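Local coordinates for tetratricopeptide repeat protein (Parabacteroides merdae ATCC 43184, PDB 4R7S) that is of unknown function but, as a tetratricopeptide repeat protein, probably offers a curved array of paired helices for binding other proteins, at residues Ser83-Glu87 with Leu88-Glu92; Glu92-Leu95 with Asn96-Thr100; Gly116-Tyr119 with Ile120-Gln123; Asn124-Trp127 with Ala128-Asp131. All coordinates share one frame; numbering follows the deposited sequence.

Interaction 1: residues Ser83-Glu87 with Leu88-Glu92; sequences SLYTE and LGETE
Tyr-85 and Thr-86 give their carbonyl oxygens to the amides of Glu-90 and Gly-89, closing helix 75-87 with a Schellman motif in the turn that leads to helix 91-104 of this tetratricopeptide repeat array. Among the backbone bonds, Glu-90 N comes to 2.8 Å from Tyr-85 O. Gly-89 N is 3.0 Å from Thr-86 O and stands well above the plane of that carbonyl. Leu-88 N keeps a helical bond to Leu-84 O (3.0 Å), with a weak second one to Tyr-85 O. The reversal rests on the positive phi of Gly-89 (72°), and Glu-90 then takes the N-cap position of the next helix.

Side-chain packing follows the same turn. Leu-88 holds CG beside its own backbone N (chi1 -65°), which folds the branch back until CG is 3.5 Å from Leu-84 O and CD1 faces Leu-84 CG at 4.2 Å. Glu-90 CB meets the Tyr-85 ring obliquely, 3.7 Å from CD1, before its chain bends away at chi2.

Both carboxylates have partners outside the two segments: salt bridges join Glu-90 to Lys-93 and Glu-87, extended beyond CG, to Arg-52. Water links the two helices, donating to Thr-86 O at 3.3 Å and lying 3.1 Å from Thr-91 OG1.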
loop_
_atom_site.group_PDB
_atom_site.type_symbol
_atom_site.label_atom_id
_atom_site.label_comp_id
_atom_site.label_asym_id
_atom_site.label_seq_id
_atom_site.Cartn_x
_atom_site.Cartn_y
_atom_site.Cartn_z
ATOM N N SER A 83 -6.519 -0.651 6.131
ATOM C CA SER A 83 -5.837 -0.984 4.887
ATOM C C SER A 83 -6.856 -1.099 3.753
ATOM O O SER A 83 -6.585 -0.654 2.640
ATOM C CB SER A 83 -5.061 -2.287 5.038
ATOM O OG SER A 83 -4.460 -2.667 3.814
ATOM N N LEU A 84 -8.024 -1.677 4.037
ATOM C CA LEU A 84 -9.068 -1.792 3.036
ATOM C C LEU A 84 -9.615 -0.398 2.672
ATOM O O LEU A 84 -9.807 -0.127 1.488
ATOM C CB LEU A 84 -10.191 -2.737 3.502
ATOM C CG LEU A 84 -11.381 -2.915 2.546
ATOM C CD1 LEU A 84 -10.961 -3.506 1.210
ATOM C CD2 LEU A 84 -12.424 -3.767 3.165
ATOM N N TYR A 85 -9.824 0.487 3.677
ATOM C CA TYR A 85 -10.303 1.854 3.454
ATOM C C TYR A 85 -9.362 2.617 2.530
ATOM O O TYR A 85 -9.821 3.342 1.653
ATOM C CB TYR A 85 -10.464 2.611 4.781
ATOM C CG TYR A 85 -11.787 2.392 5.487
ATOM C CD1 TYR A 85 -12.983 2.369 4.776
ATOM C CD2 TYR A 85 -11.848 2.260 6.871
ATOM C CE1 TYR A 85 -14.208 2.195 5.423
ATOM C CE2 TYR A 85 -13.070 2.115 7.531
ATOM C CZ TYR A 85 -14.248 2.080 6.802
ATOM O OH TYR A 85 -15.457 1.919 7.428
ATOM N N THR A 86 -8.046 2.425 2.714
ATOM C CA THR A 86 -6.988 3.037 1.930
ATOM C C THR A 86 -7.136 2.595 0.469
ATOM O O THR A 86 -7.093 3.447 -0.424
ATOM C CB THR A 86 -5.612 2.703 2.541
ATOM O OG1 THR A 86 -5.536 3.310 3.834
ATOM C CG2 THR A 86 -4.450 3.240 1.705
ATOM N N GLU A 87 -7.369 1.279 0.244
ATOM C CA GLU A 87 -7.558 0.678 -1.076
ATOM C C GLU A 87 -8.836 1.232 -1.738
ATOM O O GLU A 87 -8.873 1.382 -2.962
ATOM C CB GLU A 87 -7.609 -0.851 -0.954
ATOM C CG GLU A 87 -7.311 -1.562 -2.262
ATOM C CD GLU A 87 -7.487 -3.066 -2.299
ATOM O OE1 GLU A 87 -7.288 -3.721 -1.253
ATOM O OE2 GLU A 87 -7.754 -3.599 -3.401
ATOM N N LEU A 88 -9.864 1.569 -0.927
ATOM C CA LEU A 88 -11.114 2.145 -1.420
ATOM C C LEU A 88 -11.013 3.674 -1.566
ATOM O O LEU A 88 -11.982 4.309 -1.995
ATOM C CB LEU A 88 -12.286 1.808 -0.491
ATOM C CG LEU A 88 -12.719 0.358 -0.348
ATOM C CD1 LEU A 88 -13.684 0.207 0.836
ATOM C CD2 LEU A 88 -13.382 -0.150 -1.618
ATOM N N GLY A 89 -9.869 4.251 -1.187
ATOM C CA GLY A 89 -9.645 5.697 -1.242
ATOM C C GLY A 89 -10.415 6.482 -0.184
ATOM O O GLY A 89 -10.549 7.709 -0.292
ATOM N N GLU A 90 -10.945 5.770 0.841
ATOM C CA GLU A 90 -11.655 6.315 1.994
ATOM C C GLU A 90 -10.603 6.713 3.052
ATOM O O GLU A 90 -10.451 6.051 4.089
ATOM C CB GLU A 90 -12.670 5.281 2.524
ATOM C CG GLU A 90 -13.954 5.214 1.718
ATOM C CD GLU A 90 -14.797 6.466 1.859
ATOM O OE1 GLU A 90 -15.480 6.611 2.900
ATOM O OE2 GLU A 90 -14.720 7.335 0.961
ATOM N N THR A 91 -9.847 7.781 2.737
ATOM C CA THR A 91 -8.714 8.291 3.500
ATOM C C THR A 91 -9.090 8.708 4.927
ATOM O O THR A 91 -8.354 8.362 5.851
ATOM C CB THR A 91 -8.024 9.431 2.728
ATOM O OG1 THR A 91 -7.684 8.947 1.430
ATOM C CG2 THR A 91 -6.737 9.893 3.392
ATOM N N GLU A 92 -10.197 9.427 5.123
ATOM C CA GLU A 92 -10.548 9.858 6.482
ATOM C C GLU A 92 -10.917 8.657 7.354
ATOM O O GLU A 92 -10.502 8.584 8.517
ATOM C CB GLU A 92 -11.677 10.908 6.481
ATOM C CG GLU A 92 -11.296 12.232 5.814
ATOM C CD GLU A 92 -10.090 13.000 6.342
ATOM O OE1 GLU A 92 -10.044 13.285 7.564
ATOM O OE2 GLU A 92 -9.218 13.364 5.518
HETATM O O HOH W 1 -6.112 6.541 0.153
#

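Interaction 2: residues Glu92-Leu95 with Asn96-Thr100; sequences EKAL and NDYNT
Asn-96 N donates to Glu-92 O at 2.9 Å, the first of five successive bonds from residue i+4 back to residue i that identify this part of helix 91-104, within the tetratricopeptide repeat region, as regular alpha-helix. The side chain of Asn-96 has CG anti to its backbone N (chi1 174°), and its ND2 gives a hydrogen bond to a water that also donates to Lys-93 O at 2.8 Å. Asp-97 follows, its N bonded to the same Lys-93 O. The water makes a weak bond to Asp-97 OD1, an oxygen whose stronger partner is Arg-81, in a salt bridge.

Tyr-98 bonds through N to Ala-94 O and brings its ring obliquely past that oxygen, with CD2 3.3 Å away. Farther out, its CE2 touches Ala-94 CB at 4.5 Å, on the side that packs against helices 75-87 and 109-121.

Asn-99 N binds Leu-95 O at 2.8 Å, nearly along the C=O axis. Its amide slants across the Leu-95 branch, OD1 lying 3.6 Å from CD1, while the same OD1 accepts a hydrogen bond from Arg-115. A valine here would probably deprive Arg-115 of this acceptor and remove the amide surface against which the Leu-95 methyl rests.

At Thr-100 two donors share one acceptor: OG1 at 3.0 Å and the backbone N at 2.9 Å reach Asn-96 O from opposite faces of its carbonyl plane.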
loop_
_atom_site.group_PDB
_atom_site.type_symbol
_atom_site.label_atom_id
_atom_site.label_comp_id
_atom_site.label_asym_id
_atom_site.label_seq_id
_atom_site.Cartn_x
_atom_site.Cartn_y
_atom_site.Cartn_z
ATOM N N GLU A 92 -10.197 9.427 5.123
ATOM C CA GLU A 92 -10.548 9.858 6.482
ATOM C C GLU A 92 -10.917 8.657 7.354
ATOM O O GLU A 92 -10.502 8.584 8.517
ATOM C CB GLU A 92 -11.677 10.908 6.481
ATOM C CG GLU A 92 -11.296 12.232 5.814
ATOM C CD GLU A 92 -10.090 13.000 6.342
ATOM O OE1 GLU A 92 -10.044 13.285 7.564
ATOM O OE2 GLU A 92 -9.218 13.364 5.518
ATOM N N LYS A 93 -11.629 7.685 6.755
ATOM C CA LYS A 93 -12.050 6.462 7.427
ATOM C C LYS A 93 -10.831 5.581 7.788
ATOM O O LYS A 93 -10.788 5.044 8.898
ATOM C CB LYS A 93 -13.072 5.704 6.569
ATOM C CG LYS A 93 -14.473 6.279 6.707
ATOM C CD LYS A 93 -15.529 5.422 6.055
ATOM C CE LYS A 93 -16.907 6.004 6.250
ATOM N NZ LYS A 93 -17.209 7.046 5.239
ATOM N N ALA A 94 -9.824 5.502 6.898
ATOM C CA ALA A 94 -8.610 4.727 7.148
ATOM C C ALA A 94 -7.844 5.321 8.309
ATOM O O ALA A 94 -7.480 4.595 9.232
ATOM C CB ALA A 94 -7.743 4.690 5.901
ATOM N N LEU A 95 -7.649 6.657 8.278
ATOM C CA LEU A 95 -6.968 7.456 9.297
ATOM C C LEU A 95 -7.651 7.271 10.650
ATOM O O LEU A 95 -6.967 6.956 11.626
ATOM C CB LEU A 95 -6.936 8.954 8.865
ATOM C CG LEU A 95 -6.469 10.036 9.870
ATOM C CD1 LEU A 95 -5.047 9.802 10.363
ATOM C CD2 LEU A 95 -6.533 11.407 9.240
ATOM N N ASN A 96 -8.996 7.375 10.692
ATOM C CA ASN A 96 -9.765 7.186 11.924
ATOM C C ASN A 96 -9.495 5.792 12.572
ATOM O O ASN A 96 -9.390 5.704 13.804
ATOM C CB ASN A 96 -11.268 7.383 11.668
ATOM C CG ASN A 96 -12.153 7.058 12.857
ATOM O OD1 ASN A 96 -11.982 7.596 13.965
ATOM N ND2 ASN A 96 -13.096 6.130 12.664
ATOM N N ASP A 97 -9.387 4.721 11.750
ATOM C CA ASP A 97 -9.090 3.376 12.263
ATOM C C ASP A 97 -7.638 3.287 12.811
ATOM O O ASP A 97 -7.439 2.654 13.863
ATOM C CB ASP A 97 -9.349 2.305 11.197
ATOM C CG ASP A 97 -10.791 1.821 11.097
ATOM O OD1 ASP A 97 -11.640 2.274 11.910
ATOM O OD2 ASP A 97 -11.071 0.997 10.211
ATOM N N TYR A 98 -6.645 3.966 12.137
ATOM C CA TYR A 98 -5.258 4.014 12.628
ATOM C C TYR A 98 -5.225 4.832 13.910
ATOM O O TYR A 98 -4.474 4.507 14.828
ATOM C CB TYR A 98 -4.260 4.579 11.586
ATOM C CG TYR A 98 -4.037 3.657 10.399
ATOM C CD1 TYR A 98 -3.583 2.348 10.582
ATOM C CD2 TYR A 98 -4.251 4.098 9.096
ATOM C CE1 TYR A 98 -3.410 1.483 9.502
ATOM C CE2 TYR A 98 -4.057 3.250 8.004
ATOM C CZ TYR A 98 -3.652 1.936 8.216
ATOM O OH TYR A 98 -3.476 1.066 7.167
ATOM N N ASN A 99 -6.085 5.852 14.004
ATOM C CA ASN A 99 -6.167 6.668 15.210
ATOM C C ASN A 99 -6.708 5.849 16.373
ATOM O O ASN A 99 -6.143 5.900 17.459
ATOM C CB ASN A 99 -7.015 7.895 14.974
ATOM C CG ASN A 99 -6.317 8.948 14.165
ATOM O OD1 ASN A 99 -5.088 8.894 13.898
ATOM N ND2 ASN A 99 -7.101 9.947 13.775
ATOM N N THR A 100 -7.742 5.048 16.129
ATOM C CA THR A 100 -8.290 4.142 17.140
ATOM C C THR A 100 -7.172 3.179 17.560
ATOM O O THR A 100 -6.874 3.040 18.754
ATOM C CB THR A 100 -9.543 3.389 16.594
ATOM O OG1 THR A 100 -10.548 4.330 16.211
ATOM C CG2 THR A 100 -10.121 2.392 17.605
HETATM O O HOH W 2 -12.896 4.224 10.483
#

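Interaction 3: residues Gly116-Tyr119 with Ile120-Gln123; sequences GLLY and IQLQ
Leu-118 and Gln-121 lie side by side and point the same way, with Leu-118 CD2 4.1 Å from Gln-121 OE1. Gln-121 has CG anti to its backbone N (chi1 -180°) and an extended chain beyond it, which carries the amide alongside the leucine. This is the C-terminal end of helix 109-121, and its glycine-tyrosine pair, Gly-116 and Tyr-119, with Ala-128 nine residues after the tyrosine, matches the spacing of the tetratricopeptide repeat consensus.

Ile-120 is turned differently. Its CB sits 3.3 Å from Leu-117 O, and CG1, beside the backbone N, runs back over Gly-116 O at 3.6 Å. The tip CD1 barely reaches Leu-117 CD2, at 4.5 Å, and the side chain also meets Ala-128 and Phe-132 of helix 125-138 and helix 143-156. Tyr-119 projects away from the turn, where its ring packs edge-to-face with Trp-127 of the next helix. Leu-122 folds back over the carbonyl end of Leu-118, its CG 3.5 Å from Leu-118 O.

The backbone explains why the helix stops here. Gln-121 N still makes a nearly straight bond to Leu-117 O (3.1 Å, 170° at the hydrogen). Gln-123, with a phi of 62°, is the C-prime residue of a Schellman motif, its N 2.9 Å from Ile-120 O.

Apart from the Gln-121 amide, the side-chain contacts within this turn are therefore aliphatic carbons against carbonyl oxygens or each other. Between the two segments the hydrogen bonds are all backbone to backbone, and Leu-118, Ile-120 and Leu-122 also pack on neighbouring helices.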
loop_
_atom_site.group_PDB
_atom_site.type_symbol
_atom_site.label_atom_id
_atom_site.label_comp_id
_atom_site.label_asym_id
_atom_site.label_seq_id
_atom_site.Cartn_x
_atom_site.Cartn_y
_atom_site.Cartn_z
ATOM N N GLY A 116 1.527 7.379 8.782
ATOM C CA GLY A 116 2.588 8.271 8.329
ATOM C C GLY A 116 2.451 8.604 6.856
ATOM O O GLY A 116 2.430 9.780 6.487
ATOM N N LEU A 117 2.303 7.570 6.017
ATOM C CA LEU A 117 2.088 7.699 4.574
ATOM C C LEU A 117 0.816 8.480 4.283
ATOM O O LEU A 117 0.851 9.367 3.422
ATOM C CB LEU A 117 1.995 6.321 3.905
ATOM C CG LEU A 117 3.242 5.428 3.918
ATOM C CD1 LEU A 117 2.963 4.121 3.187
ATOM C CD2 LEU A 117 4.459 6.126 3.288
ATOM N N LEU A 118 -0.312 8.156 4.994
ATOM C CA LEU A 118 -1.593 8.853 4.824
ATOM C C LEU A 118 -1.439 10.331 5.087
ATOM O O LEU A 118 -2.014 11.143 4.352
ATOM C CB LEU A 118 -2.691 8.317 5.752
ATOM C CG LEU A 118 -3.431 7.069 5.359
ATOM C CD1 LEU A 118 -4.544 6.821 6.339
ATOM C CD2 LEU A 118 -4.022 7.178 3.947
ATOM N N TYR A 119 -0.681 10.681 6.148
ATOM C CA TYR A 119 -0.444 12.059 6.529
ATOM C C TYR A 119 0.338 12.787 5.418
ATOM O O TYR A 119 0.087 13.975 5.180
ATOM C CB TYR A 119 0.296 12.142 7.879
ATOM C CG TYR A 119 -0.582 12.053 9.116
ATOM C CD1 TYR A 119 -1.832 12.673 9.159
ATOM C CD2 TYR A 119 -0.124 11.428 10.276
ATOM C CE1 TYR A 119 -2.621 12.638 10.312
ATOM C CE2 TYR A 119 -0.903 11.387 11.432
ATOM C CZ TYR A 119 -2.154 11.990 11.444
ATOM O OH TYR A 119 -2.919 11.968 12.585
ATOM N N ILE A 120 1.252 12.067 4.710
ATOM C CA ILE A 120 2.018 12.651 3.606
ATOM C C ILE A 120 1.014 13.021 2.510
ATOM O O ILE A 120 0.962 14.177 2.091
ATOM C CB ILE A 120 3.157 11.728 3.091
ATOM C CG1 ILE A 120 4.323 11.642 4.082
ATOM C CG2 ILE A 120 3.657 12.184 1.715
ATOM C CD1 ILE A 120 5.315 10.491 3.773
ATOM N N GLN A 121 0.184 12.052 2.116
ATOM C CA GLN A 121 -0.855 12.181 1.102
ATOM C C GLN A 121 -1.826 13.305 1.443
ATOM O O GLN A 121 -2.274 13.994 0.534
ATOM C CB GLN A 121 -1.591 10.852 0.961
ATOM C CG GLN A 121 -2.711 10.814 -0.067
ATOM C CD GLN A 121 -3.392 9.467 -0.125
ATOM O OE1 GLN A 121 -2.831 8.419 0.243
ATOM N NE2 GLN A 121 -4.617 9.467 -0.616
ATOM N N LEU A 122 -2.110 13.523 2.736
ATOM C CA LEU A 122 -3.035 14.571 3.180
ATOM C C LEU A 122 -2.337 15.913 3.409
ATOM O O LEU A 122 -2.949 16.798 4.020
ATOM C CB LEU A 122 -3.760 14.147 4.464
ATOM C CG LEU A 122 -4.872 13.087 4.330
ATOM C CD1 LEU A 122 -5.434 12.720 5.702
ATOM C CD2 LEU A 122 -6.025 13.582 3.466
ATOM N N GLN A 123 -1.056 16.057 2.930
ATOM C CA GLN A 123 -0.228 17.276 3.046
ATOM C C GLN A 123 0.031 17.618 4.537
ATOM O O GLN A 123 0.433 18.733 4.862
ATOM C CB GLN A 123 -0.894 18.465 2.294
ATOM C CG GLN A 123 0.071 19.433 1.604
ATOM C CD GLN A 123 -0.556 20.721 1.095
ATOM O OE1 GLN A 123 -1.787 20.902 1.065
ATOM N NE2 GLN A 123 0.298 21.653 0.677
#

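Interaction 4: residues Asn124-Trp127 with Ala128-Asp131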
loop_
_atom_site.group_PDB
_atom_site.type_symbol
_atom_site.label_atom_id
_atom_site.label_comp_id
_atom_site.label_asym_id
_atom_site.label_seq_id
_atom_site.Cartn_x
_atom_site.Cartn_y
_atom_site.Cartn_z
ATOM N N ASN A 124 -0.175 16.652 5.448
ATOM C CA ASN A 124 0.047 16.857 6.889
ATOM C C ASN A 124 1.450 16.314 7.314
ATOM O O ASN A 124 1.575 15.283 7.992
ATOM C CB ASN A 124 -1.072 16.194 7.681
ATOM C CG ASN A 124 -1.290 16.819 9.023
ATOM O OD1 ASN A 124 -0.353 17.308 9.692
ATOM N ND2 ASN A 124 -2.552 16.821 9.432
ATOM N N TYR A 125 2.491 17.056 6.912
ATOM C CA TYR A 125 3.918 16.734 6.992
ATOM C C TYR A 125 4.481 16.622 8.409
ATOM O O TYR A 125 5.281 15.705 8.659
ATOM C CB TYR A 125 4.731 17.733 6.147
ATOM C CG TYR A 125 4.266 17.761 4.697
ATOM C CD1 TYR A 125 4.127 16.583 3.962
ATOM C CD2 TYR A 125 3.928 18.961 4.076
ATOM C CE1 TYR A 125 3.681 16.596 2.641
ATOM C CE2 TYR A 125 3.500 18.990 2.747
ATOM C CZ TYR A 125 3.357 17.802 2.039
ATOM O OH TYR A 125 2.933 17.820 0.725
HETATM N N MSE A 126 4.071 17.514 9.325
HETATM C CA MSE A 126 4.552 17.449 10.704
HETATM C C MSE A 126 4.055 16.193 11.378
HETATM O O MSE A 126 4.837 15.563 12.095
HETATM C CB MSE A 126 4.160 18.688 11.536
HETATM C CG MSE A 126 5.037 19.932 11.262
HETATM SE SE MSE A 126 6.995 19.612 11.222
HETATM C CE MSE A 126 7.210 18.624 13.045
ATOM N N TRP A 127 2.781 15.791 11.133
ATOM C CA TRP A 127 2.277 14.568 11.780
ATOM C C TRP A 127 2.904 13.304 11.170
ATOM O O TRP A 127 3.113 12.348 11.917
ATOM C CB TRP A 127 0.743 14.449 11.796
ATOM C CG TRP A 127 -0.076 15.552 12.420
ATOM C CD1 TRP A 127 -1.416 15.754 12.239
ATOM C CD2 TRP A 127 0.364 16.592 13.314
ATOM N NE1 TRP A 127 -1.835 16.852 12.949
ATOM C CE2 TRP A 127 -0.765 17.386 13.622
ATOM C CE3 TRP A 127 1.595 16.910 13.917
ATOM C CZ2 TRP A 127 -0.699 18.483 14.491
ATOM C CZ3 TRP A 127 1.678 18.038 14.722
ATOM C CH2 TRP A 127 0.537 18.801 15.017
ATOM N N ALA A 128 3.248 13.311 9.850
ATOM C CA ALA A 128 3.919 12.173 9.195
ATOM C C ALA A 128 5.313 11.969 9.805
ATOM O O ALA A 128 5.669 10.863 10.216
ATOM C CB ALA A 128 4.027 12.407 7.705
ATOM N N GLU A 129 6.041 13.072 9.966
ATOM C CA GLU A 129 7.373 13.139 10.555
ATOM C C GLU A 129 7.382 12.470 11.941
ATOM O O GLU A 129 8.243 11.630 12.214
ATOM C CB GLU A 129 7.782 14.618 10.667
ATOM C CG GLU A 129 9.277 14.864 10.612
ATOM C CD GLU A 129 9.698 16.279 10.958
ATOM O OE1 GLU A 129 9.302 17.221 10.234
ATOM O OE2 GLU A 129 10.429 16.443 11.960
ATOM N N GLN A 130 6.387 12.814 12.791
ATOM C CA GLN A 130 6.267 12.305 14.157
ATOM C C GLN A 130 5.991 10.780 14.191
ATOM O O GLN A 130 6.527 10.088 15.060
ATOM C CB GLN A 130 5.210 13.104 14.935
ATOM C CG GLN A 130 5.685 14.536 15.203
ATOM C CD GLN A 130 4.696 15.439 15.913
ATOM O OE1 GLN A 130 3.949 15.020 16.807
ATOM N NE2 GLN A 130 4.748 16.732 15.593
ATOM N N ASP A 131 5.246 10.261 13.199
ATOM C CA ASP A 131 4.945 8.833 13.073
ATOM C C ASP A 131 6.167 8.035 12.621
ATOM O O ASP A 131 6.354 6.912 13.095
ATOM C CB ASP A 131 3.758 8.592 12.120
ATOM C CG ASP A 131 2.380 8.831 12.738
ATOM O OD1 ASP A 131 2.308 9.086 13.966
ATOM O OD2 ASP A 131 1.384 8.774 11.995
#
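Trp-127 and Gln-130 lie side by side, with the amide meeting the indole at its edge: Gln-130 NE2 is 3.4 Å from Trp-127 CZ3, near the ring plane. The amide is turned 72° against the indole. Gln-130 gets there with CG beside its backbone N (chi1 -69°) and an extended chain beyond, its CG passing 3.4 Å from Met-126 O. On one face of the same indole, displaced toward the rim, Asn-124 OD1 stands 3.1 Å above the plane; Asn-124 is the N-cap residue of helix 125-138.

Selenomethionine Met-126 runs alongside Glu-129. Its chain bends at chi2 and chi3, and in the conformer described SE comes 3.5 Å from Glu-129 OE1; a second conformer exists, which makes this approach doubtful as a fixed contact. Glu-129 has CG anti to its N (chi1 -152°) and an extended chain, placing OE1 in a salt bridge with Arg-156. An alanine in place of Glu-129 is likely to leave Arg-156 without this charged mate, the reach to helix 143-156 being lost.

Regular backbone bonds carry the turn, Glu-129 N binding Tyr-125 O at 3.0 Å. Within the tetratricopeptide repeat region Ala-128 faces Ile-120 of helix 109-121, whereas Tyr-125 and Glu-129 pack against Leu-152 of helix 143-156.

In the fold
All four contacts are local and only partly buried. Interactions 1 and 3 end helices 75-87 and 109-121 with Schellman motifs, whereas interactions 2 and 4 are ordinary alpha-helical turns in helices 91-104 and 125-138, interaction 4 starting at its helix's N-cap. Interactions 1 and 2 share Glu-92, and Thr-86 OG1 touches Ala-94 CB at 3.3 Å. Between interactions 3 and 4, Asn-124 N probably bonds Tyr-119 O, and Gly-116 O meets Ala-128 CB. Leu-95 packs on Leu-118 and Tyr-119, joining interactions 2 and 3. Arg-115 serves both Asn-99 and Asp-131. Tyr-85, Tyr-98 and Ile-120 turn toward neighbouring helices; Glu-87, Glu-92, Gln-121 and Gln-130 lie on exposed sides.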